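PDB 2B67: COG0778: Nitroreductase from Streptococcus pneumoniae, which probably uses NADH and a bound flavin mononucleotide to reduce acceptor molecules, as members of the nitroreductase family do. Local coordinates for residues A[108-112]-A[113-117]; A[88-91]-A[92-95]; A[29-32]-A[33-37]. One frame throughout, in Å; residues are numbered along the deposited sequence.

Contact 1: residues A[108-112]-A[113-117]; sequences LQYFM and KNLPA
Y110 and L115, five residues apart on helix 105-120, meet through a CH-pi contact. L115 CB sits over one face of the phenol ring, 4.3 Å from its centroid and offset toward the rim, while L115 CG comes within 3.7 Å of Y110 CZ. The ring gets there because Y110 CG is anti to the backbone N (chi1 171°), which carries it forward along the helix. Leucine suits the place because its methyl branch serves a second aromatic: L115 CD1 lies 3.9 Å from CD2 of F111, the two side chains running alongside each other.

The backbone bonding here is irregular. Q109 O receives two N-H groups, from K113 N at 2.8 Å and N114 N at 3.1 Å, and L115 N reaches back five residues to Y110 O at 2.7 Å, almost straight (172°), as in a pi-type turn. P116 has no N-H to continue the pattern; its CD lies 3.2 Å from F111 O instead. The short axes of 108-112 and 113-117 diverge by 31°.

L108, F111 and M112, a selenomethionine, rest on A95 of helix 87-98, P116 touches A88 of the same helix, and Y110 and L115 reach H43 of the FMN pocket.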
ATOM      1  N   LEU A 108      -7.087  12.005  22.794  1.00 25.41           N
ATOM      2  CA  LEU A 108      -5.727  12.207  23.276  1.00 26.03           C
ATOM      3  C   LEU A 108      -5.240  11.060  24.198  1.00 26.22           C
ATOM      4  O   LEU A 108      -4.090  10.648  24.115  1.00 25.36           O
ATOM      5  CB  LEU A 108      -5.589  13.573  23.968  1.00 26.36           C
ATOM      6  CG  LEU A 108      -5.539  14.841  23.096  1.00 26.89           C
ATOM      7  CD1 LEU A 108      -5.657  16.098  23.957  1.00 27.39           C
ATOM      8  CD2 LEU A 108      -4.260  14.898  22.260  1.00 27.30           C
ATOM      9  N   GLN A 109      -6.123  10.570  25.075  1.00 27.22           N
ATOM     10  CA  GLN A 109      -5.822   9.448  25.993  1.00 28.46           C
ATOM     11  C   GLN A 109      -5.597   8.169  25.201  1.00 27.40           C
ATOM     12  O   GLN A 109      -4.751   7.333  25.535  1.00 27.59           O
ATOM     13  CB  GLN A 109      -7.000   9.243  26.961  1.00 29.25           C
ATOM     14  CG  GLN A 109      -6.995   7.910  27.723  1.00 34.24           C
ATOM     15  CD  GLN A 109      -6.646   8.028  29.218  1.00 40.66           C
ATOM     16  OE1 GLN A 109      -5.670   8.698  29.613  1.00 43.01           O
ATOM     17  NE2 GLN A 109      -7.458   7.362  30.060  1.00 42.26           N
ATOM     18  N   TYR A 110      -6.379   8.032  24.144  1.00 26.91           N
ATOM     19  CA  TYR A 110      -6.285   6.881  23.293  1.00 26.85           C
ATOM     20  C   TYR A 110      -4.905   6.818  22.637  1.00 25.24           C
ATOM     21  O   TYR A 110      -4.233   5.805  22.744  1.00 24.45           O
ATOM     22  CB  TYR A 110      -7.397   6.907  22.274  1.00 27.87           C
ATOM     23  CG  TYR A 110      -7.259   5.872  21.198  1.00 30.71           C
ATOM     24  CD1 TYR A 110      -6.967   6.255  19.894  1.00 32.62           C
ATOM     25  CD2 TYR A 110      -7.448   4.507  21.474  1.00 32.18           C
ATOM     26  CE1 TYR A 110      -6.860   5.324  18.874  1.00 33.72           C
ATOM     27  CE2 TYR A 110      -7.335   3.558  20.456  1.00 33.89           C
ATOM     28  CZ  TYR A 110      -7.043   3.980  19.157  1.00 33.44           C
ATOM     29  OH  TYR A 110      -6.942   3.079  18.118  1.00 33.09           O
ATOM     30  N   PHE A 111      -4.473   7.903  21.998  1.00 23.98           N
ATOM     31  CA  PHE A 111      -3.139   7.931  21.393  1.00 23.58           C
ATOM     32  C   PHE A 111      -1.994   7.948  22.427  1.00 24.08           C
ATOM     33  O   PHE A 111      -0.935   7.357  22.193  1.00 23.88           O
ATOM     34  CB  PHE A 111      -3.007   9.116  20.434  1.00 22.65           C
ATOM     35  CG  PHE A 111      -3.751   8.941  19.128  1.00 21.35           C
ATOM     36  CD1 PHE A 111      -4.828   9.766  18.811  1.00 21.45           C
ATOM     37  CD2 PHE A 111      -3.344   7.994  18.197  1.00 19.97           C
ATOM     38  CE1 PHE A 111      -5.522   9.626  17.581  1.00 21.74           C
ATOM     39  CE2 PHE A 111      -4.020   7.839  16.962  1.00 22.19           C
ATOM     40  CZ  PHE A 111      -5.118   8.649  16.652  1.00 22.44           C
HETATM   41  N   MSE A 112      -2.205   8.629  23.555  1.00 23.61           N
HETATM   42  CA  MSE A 112      -1.189   8.704  24.611  1.00 25.01           C
HETATM   43  C   MSE A 112      -0.998   7.389  25.397  1.00 24.08           C
HETATM   44  O   MSE A 112       0.131   7.038  25.723  1.00 25.25           O
HETATM   45  CB  MSE A 112      -1.500   9.835  25.600  1.00 25.63           C
HETATM   46  CG  MSE A 112      -1.187  11.237  25.088  1.00 29.90           C
HETATM   47 SE   MSE A 112       0.665  11.481  24.450  0.70 39.78          SE
HETATM   48  CE  MSE A 112       1.603  11.345  26.066  1.00 33.94           C
ATOM     49  N   LYS A 113      -2.085   6.672  25.672  1.00 23.35           N
ATOM     50  CA  LYS A 113      -2.057   5.494  26.545  1.00 24.08           C
ATOM     51  C   LYS A 113      -2.708   4.204  26.003  1.00 23.73           C
ATOM     52  O   LYS A 113      -2.120   3.113  26.073  1.00 24.02           O
ATOM     53  CB  LYS A 113      -2.622   5.862  27.942  1.00 24.90           C
ATOM     54  CG  LYS A 113      -1.511   6.368  28.887  1.00 27.11           C
ATOM     55  CD  LYS A 113      -1.953   7.512  29.751  1.00 32.68           C
ATOM     56  CE  LYS A 113      -0.770   8.086  30.526  1.00 33.95           C
ATOM     57  NZ  LYS A 113      -1.167   9.381  31.208  1.00 38.86           N
ATOM     58  N   ASN A 114      -3.918   4.299  25.480  1.00 23.57           N
ATOM     59  CA  ASN A 114      -4.579   3.080  25.035  1.00 23.94           C
ATOM     60  C   ASN A 114      -3.869   2.421  23.861  1.00 23.52           C
ATOM     61  O   ASN A 114      -3.466   1.243  23.935  1.00 22.72           O
ATOM     62  CB  ASN A 114      -6.054   3.336  24.707  1.00 24.24           C
ATOM     63  CG  ASN A 114      -6.872   3.557  25.956  1.00 26.39           C
ATOM     64  OD1 ASN A 114      -6.742   4.588  26.614  1.00 28.18           O
ATOM     65  ND2 ASN A 114      -7.685   2.564  26.317  1.00 28.98           N
ATOM     66  N   LEU A 115      -3.695   3.195  22.798  1.00 22.45           N
ATOM     67  CA  LEU A 115      -3.115   2.661  21.598  1.00 22.60           C
ATOM     68  C   LEU A 115      -1.741   2.030  21.887  1.00 21.88           C
ATOM     69  O   LEU A 115      -1.560   0.854  21.564  1.00 22.21           O
ATOM     70  CB  LEU A 115      -3.055   3.702  20.485  1.00 22.57           C
ATOM     71  CG  LEU A 115      -3.374   3.220  19.072  1.00 24.02           C
ATOM     72  CD1 LEU A 115      -2.818   4.184  17.993  1.00 21.72           C
ATOM     73  CD2 LEU A 115      -2.937   1.791  18.838  1.00 22.11           C
ATOM     74  N   PRO A 116      -0.797   2.774  22.506  1.00 22.30           N
ATOM     75  CA  PRO A 116       0.503   2.182  22.831  1.00 22.36           C
ATOM     76  C   PRO A 116       0.411   0.873  23.607  1.00 22.91           C
ATOM     77  O   PRO A 116       1.261  -0.011  23.405  1.00 22.64           O
ATOM     78  CB  PRO A 116       1.186   3.259  23.684  1.00 22.37           C
ATOM     79  CG  PRO A 116       0.607   4.522  23.162  1.00 22.36           C
ATOM     80  CD  PRO A 116      -0.841   4.196  22.904  1.00 22.44           C
ATOM     81  N   ALA A 117      -0.614   0.748  24.465  1.00 22.87           N
ATOM     82  CA  ALA A 117      -0.794  -0.462  25.273  1.00 23.31           C
ATOM     83  C   ALA A 117      -1.156  -1.627  24.359  1.00 22.76           C
ATOM     84  O   ALA A 117      -0.648  -2.743  24.536  1.00 23.04           O
ATOM     85  CB  ALA A 117      -1.861  -0.256  26.391  1.00 22.64           C
TER

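Contact 2: residues A[88-91]-A[92-95]; sequences AKRA and RKIA. With ACY (acetic acid), chain F.
R90 and K93, one turn apart on helix 87-98, run side by side in the same direction, and the aliphatic part of the lysine covers one face of the guanidinium. K93 CD stands above the centre of that flat group, 3.8 Å from R90 CZ. A long hydrocarbon chain ending in a charge suits this place: its methylenes pack on the arginine while the bend at its last torsion turns the amine away from the guanidinium.

An apolar contact uses the stem of the same arginine. With CG anti to the backbone N (chi1 169°) and a bend at chi2, R90 CD lies 3.8 Å from CD1 of I94, giving a buried isoleucine hydrophobic surface; a further bend at chi3 turns the guanidinium toward K93.

Beneath the side chains the helix is regular. R92 N, K93 N, I94 N and A95 N bond to the carbonyl oxygens of A88, K89, R90 and A91. The shortest, K93 N to K89 O, is 2.9 Å. Small alanines fit the side turned to helix 105-120, where A91 meets L115.

Both charged ends are satisfied outside the helix. R90 NE forms a salt bridge with D84, and K93 NZ one with E199 of the second subunit. K93 NZ also donates at 2.8 Å to OXT of a bound acetic acid, probably acetate from the crystallisation liquor, which is bonded to K49 NZ too. R90 NH2 and K93 NZ stay 5.0 Å apart, and the carboxylates around them probably offset the like charges, while the lysine's salt bridge ties this helix to the dimer partner.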
ATOM      1  N   ALA A  88       4.498   2.833  19.846  1.00 18.14           N
ATOM      2  CA  ALA A  88       4.072   3.596  21.038  1.00 17.74           C
ATOM      3  C   ALA A  88       4.476   5.060  20.899  1.00 17.25           C
ATOM      4  O   ALA A  88       3.666   5.956  21.069  1.00 18.25           O
ATOM      5  CB  ALA A  88       4.674   2.988  22.345  1.00 17.83           C
ATOM      6  N   LYS A  89       5.734   5.323  20.601  1.00 17.10           N
ATOM      7  CA  LYS A  89       6.160   6.697  20.325  1.00 16.74           C
ATOM      8  C   LYS A  89       5.421   7.370  19.154  1.00 15.64           C
ATOM      9  O   LYS A  89       5.204   8.567  19.195  1.00 13.68           O
ATOM     10  CB  LYS A  89       7.649   6.757  20.087  1.00 17.52           C
ATOM     11  CG  LYS A  89       8.461   6.648  21.406  1.00 20.89           C
ATOM     12  CD  LYS A  89       9.898   7.054  21.156  1.00 23.44           C
ATOM     13  CE  LYS A  89      10.822   6.540  22.267  1.00 27.30           C
ATOM     14  NZ  LYS A  89      10.861   7.521  23.369  1.00 29.25           N
ATOM     15  N   ARG A  90       5.048   6.593  18.130  1.00 15.67           N
ATOM     16  CA  ARG A  90       4.304   7.114  16.970  1.00 15.99           C
ATOM     17  C   ARG A  90       2.908   7.567  17.394  1.00 17.21           C
ATOM     18  O   ARG A  90       2.477   8.664  17.007  1.00 18.38           O
ATOM     19  CB  ARG A  90       4.265   6.074  15.828  1.00 16.57           C
ATOM     20  CG  ARG A  90       3.301   6.385  14.640  1.00 16.00           C
ATOM     21  CD  ARG A  90       3.582   7.724  13.902  1.00 14.44           C
ATOM     22  NE  ARG A  90       4.997   8.015  13.705  1.00 14.50           N
ATOM     23  CZ  ARG A  90       5.535   8.836  12.791  1.00 14.46           C
ATOM     24  NH1 ARG A  90       4.807   9.471  11.853  1.00 12.84           N
ATOM     25  NH2 ARG A  90       6.857   9.000  12.810  1.00 14.78           N
ATOM     26  N   ALA A  91       2.202   6.748  18.188  1.00 17.03           N
ATOM     27  CA  ALA A  91       0.888   7.141  18.710  1.00 17.44           C
ATOM     28  C   ALA A  91       1.003   8.411  19.537  1.00 17.68           C
ATOM     29  O   ALA A  91       0.176   9.319  19.414  1.00 17.90           O
ATOM     30  CB  ALA A  91       0.264   6.030  19.558  1.00 16.28           C
ATOM     31  N   ARG A  92       2.037   8.479  20.370  0.50 17.72           N
ATOM     32  CA  ARG A  92       2.198   9.604  21.282  0.50 18.20           C
ATOM     33  C   ARG A  92       2.520  10.873  20.504  0.50 18.20           C
ATOM     34  O   ARG A  92       2.029  11.956  20.847  0.50 18.31           O
ATOM     35  CB  ARG A  92       3.271   9.304  22.325  0.50 18.14           C
ATOM     36  CG  ARG A  92       2.778   8.419  23.454  0.50 19.19           C
ATOM     37  CD  ARG A  92       3.870   8.201  24.481  0.50 22.31           C
ATOM     38  NE  ARG A  92       3.327   8.091  25.834  0.50 25.24           N
ATOM     39  CZ  ARG A  92       3.614   8.918  26.839  0.50 27.09           C
ATOM     40  NH1 ARG A  92       4.450   9.944  26.655  0.50 26.80           N
ATOM     41  NH2 ARG A  92       3.059   8.719  28.036  0.50 27.40           N
ATOM     42  N   LYS A  93       3.343  10.723  19.461  1.00 17.63           N
ATOM     43  CA  LYS A  93       3.656  11.804  18.518  1.00 17.66           C
ATOM     44  C   LYS A  93       2.391  12.414  17.907  1.00 16.23           C
ATOM     45  O   LYS A  93       2.244  13.616  17.870  1.00 17.21           O
ATOM     46  CB  LYS A  93       4.552  11.277  17.388  1.00 17.92           C
ATOM     47  CG  LYS A  93       5.126  12.383  16.467  1.00 19.48           C
ATOM     48  CD  LYS A  93       5.818  11.772  15.224  1.00 18.16           C
ATOM     49  CE  LYS A  93       6.327  12.864  14.273  1.00 22.05           C
ATOM     50  NZ  LYS A  93       7.567  13.530  14.796  1.00 24.45           N
ATOM     51  N   ILE A  94       1.460  11.586  17.459  1.00 15.85           N
ATOM     52  CA  ILE A  94       0.224  12.091  16.884  1.00 16.22           C
ATOM     53  C   ILE A  94      -0.531  12.939  17.942  1.00 16.93           C
ATOM     54  O   ILE A  94      -0.933  14.077  17.669  1.00 17.54           O
ATOM     55  CB  ILE A  94      -0.587  10.924  16.284  1.00 16.90           C
ATOM     56  CG1 ILE A  94       0.093  10.515  14.941  1.00 17.46           C
ATOM     57  CG2 ILE A  94      -2.041  11.317  16.072  1.00 16.02           C
ATOM     58  CD1 ILE A  94       0.182   9.111  14.747  1.00 21.66           C
ATOM     59  N   ALA A  95      -0.652  12.418  19.157  1.00 16.86           N
ATOM     60  CA  ALA A  95      -1.286  13.174  20.250  1.00 18.44           C
ATOM     61  C   ALA A  95      -0.540  14.484  20.547  1.00 18.97           C
ATOM     62  O   ALA A  95      -1.154  15.547  20.725  1.00 19.98           O
ATOM     63  CB  ALA A  95      -1.393  12.296  21.501  1.00 18.12           C
TER
HETATM   64  C   ACY F 805      10.725  11.990  14.314  1.00 30.90           C
HETATM   65  O   ACY F 805      11.795  11.963  13.671  1.00 30.56           O
HETATM   66  OXT ACY F 805       9.596  11.974  13.777  1.00 31.00           O
HETATM   67  CH3 ACY F 805      10.813  12.036  15.812  1.00 30.92           C

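Contact 3: residues A[29-32]-A[33-37]; sequences VRTA and IEIAT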
ATOM      1  N   VAL A  29       7.587  17.928  -5.213  1.00 19.46           N
ATOM      2  CA  VAL A  29       7.828  16.783  -4.343  1.00 18.23           C
ATOM      3  C   VAL A  29       7.082  16.926  -3.024  1.00 17.96           C
ATOM      4  O   VAL A  29       6.380  16.010  -2.615  1.00 16.10           O
ATOM      5  CB  VAL A  29       9.322  16.505  -4.108  1.00 17.88           C
ATOM      6  CG1 VAL A  29       9.503  15.361  -3.108  1.00 17.67           C
ATOM      7  CG2 VAL A  29       9.966  16.131  -5.432  1.00 17.23           C
ATOM      8  N   ARG A  30       7.178  18.113  -2.420  1.00 18.45           N
ATOM      9  CA  ARG A  30       6.476  18.413  -1.180  1.00 19.73           C
ATOM     10  C   ARG A  30       4.970  18.312  -1.347  1.00 19.50           C
ATOM     11  O   ARG A  30       4.271  17.810  -0.464  1.00 19.65           O
ATOM     12  CB  ARG A  30       6.864  19.795  -0.641  1.00 19.86           C
ATOM     13  CG  ARG A  30       6.315  20.036   0.762  1.00 24.31           C
ATOM     14  CD  ARG A  30       6.381  21.481   1.141  1.00 30.21           C
ATOM     15  NE  ARG A  30       5.093  21.931   1.676  1.00 34.25           N
ATOM     16  CZ  ARG A  30       4.902  22.286   2.937  1.00 36.18           C
ATOM     17  NH1 ARG A  30       5.917  22.247   3.773  1.00 39.79           N
ATOM     18  NH2 ARG A  30       3.714  22.692   3.365  1.00 36.50           N
ATOM     19  N   THR A  31       4.454  18.789  -2.474  1.00 18.96           N
ATOM     20  CA  THR A  31       3.015  18.653  -2.711  1.00 19.44           C
ATOM     21  C   THR A  31       2.593  17.175  -2.823  1.00 18.72           C
ATOM     22  O   THR A  31       1.591  16.766  -2.228  1.00 17.71           O
ATOM     23  CB  THR A  31       2.590  19.396  -3.979  1.00 20.35           C
ATOM     24  OG1 THR A  31       2.831  20.800  -3.794  1.00 22.64           O
ATOM     25  CG2 THR A  31       1.128  19.145  -4.285  1.00 21.41           C
ATOM     26  N   ALA A  32       3.343  16.397  -3.617  1.00 17.42           N
ATOM     27  CA  ALA A  32       2.998  14.993  -3.843  1.00 16.00           C
ATOM     28  C   ALA A  32       2.975  14.246  -2.502  1.00 15.56           C
ATOM     29  O   ALA A  32       2.118  13.390  -2.264  1.00 15.06           O
ATOM     30  CB  ALA A  32       3.990  14.356  -4.813  1.00 15.24           C
ATOM     31  N   ILE A  33       3.903  14.607  -1.620  1.00 14.87           N
ATOM     32  CA  ILE A  33       4.010  13.953  -0.334  1.00 15.34           C
ATOM     33  C   ILE A  33       2.863  14.393   0.553  1.00 16.14           C
ATOM     34  O   ILE A  33       2.302  13.579   1.288  1.00 15.67           O
ATOM     35  CB  ILE A  33       5.414  14.135   0.322  1.00 14.74           C
ATOM     36  CG1 ILE A  33       6.491  13.414  -0.504  1.00 15.37           C
ATOM     37  CG2 ILE A  33       5.412  13.648   1.791  1.00 14.95           C
ATOM     38  CD1 ILE A  33       7.920  13.690  -0.007  1.00 14.97           C
ATOM     39  N   GLU A  34       2.480  15.664   0.456  1.00 16.99           N
ATOM     40  CA  GLU A  34       1.325  16.138   1.204  1.00 18.78           C
ATOM     41  C   GLU A  34       0.014  15.489   0.744  1.00 18.88           C
ATOM     42  O   GLU A  34      -0.856  15.147   1.576  1.00 19.50           O
ATOM     43  CB  GLU A  34       1.241  17.664   1.212  1.00 18.81           C
ATOM     44  CG  GLU A  34       0.182  18.200   2.172  1.00 23.14           C
ATOM     45  CD  GLU A  34       0.134  19.714   2.192  1.00 27.51           C
ATOM     46  OE1 GLU A  34       0.280  20.333   1.113  1.00 32.44           O
ATOM     47  OE2 GLU A  34      -0.027  20.291   3.283  1.00 31.06           O
ATOM     48  N   ILE A  35      -0.146  15.287  -0.558  1.00 17.96           N
ATOM     49  CA  ILE A  35      -1.323  14.506  -1.020  1.00 16.94           C
ATOM     50  C   ILE A  35      -1.250  13.026  -0.560  1.00 15.83           C
ATOM     51  O   ILE A  35      -2.251  12.465  -0.101  1.00 16.05           O
ATOM     52  CB  ILE A  35      -1.529  14.593  -2.579  1.00 17.41           C
ATOM     53  CG1 ILE A  35      -1.913  16.023  -2.996  1.00 18.36           C
ATOM     54  CG2 ILE A  35      -2.636  13.654  -3.054  1.00 17.19           C
ATOM     55  CD1 ILE A  35      -1.836  16.230  -4.521  1.00 16.83           C
ATOM     56  N   ALA A  36      -0.067  12.411  -0.683  1.00 14.04           N
ATOM     57  CA  ALA A  36       0.118  11.000  -0.397  1.00 13.27           C
ATOM     58  C   ALA A  36      -0.259  10.662   1.059  1.00 13.80           C
ATOM     59  O   ALA A  36      -0.905   9.649   1.303  1.00 13.32           O
ATOM     60  CB  ALA A  36       1.578  10.557  -0.679  1.00 12.68           C
ATOM     61  N   THR A  37       0.152  11.499   2.007  1.00 13.54           N
ATOM     62  CA  THR A  37      -0.178  11.263   3.445  1.00 14.79           C
ATOM     63  C   THR A  37      -1.669  11.445   3.843  1.00 15.62           C
ATOM     64  O   THR A  37      -2.057  11.124   4.966  1.00 15.59           O
ATOM     65  CB  THR A  37       0.713  12.081   4.378  1.00 14.78           C
ATOM     66  OG1 THR A  37       0.639  13.464   4.044  1.00 16.47           O
ATOM     67  CG2 THR A  37       2.120  11.663   4.218  1.00 15.67           C
TER
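The guanidinium of R30 and the carboxylate of E34 are the flat groups here, on successive turns of the alpha-helix 26-36 of the nitroreductase fold. E34 OE2 comes to the guanidinium obliquely and well out of its plane, 4.4 Å from R30 NH2; no N-H points at it, and any attraction is probably by charge alone, short of a salt bridge. The arginine's closer partner is D198 of the second subunit, whose OD1 forms a salt bridge with R30 NH1. The long arginine suits a helix side facing the other chain, where its charge can reach D198 while R30 and E34 pack on V197 of the second subunit.

On the buried side the contact is apolar. V29 and I33 point the same way, with V29 CG1 3.9 Å from I33 CD1; the branch of the valine that touches is the one anti to the backbone N (chi1 176°). I33 goes on to meet F50 and V52 of strand 48-53 and L142 of helix 124-148. A32 and A36, being small, allow close approach to helix 124-148, where A32 meets A145 and L146. On another, less buried side, T31 CG2 lies alongside I35 CD1 at 4.2 Å, and I35 also packs on N10 of the second subunit; the threonine hydroxyl is bonded to K27 O.

Four successive backbone bonds join the segments, among them E34 N to R30 O at 2.9 Å and I35 N to T31 O at 2.8 Å, the latter with an N-H...O angle of 164°. Within 33-37, T37 N to I33 O continues the series at 3.1 Å.

How the contacts relate
From the N terminus the chain meets contact 3 on helix 26-36, then contact 2 on helix 87-98 and contact 1 on helix 105-120. Each joins neighbouring turns of one helix, so none closes a long loop, and the three follow in series without nesting or crossing. Contacts 1 and 2 belong to consecutive helices packed against each other, their centres 8 Å apart, with F111 O 3.2 Å from A91 CB. Contact 3 lies apart, its centre about 21 Å from that of contact 2 and 27 Å from that of contact 1, beside strand 48-53 and helix 124-148. Contacts 2 and 3 both touch the second subunit.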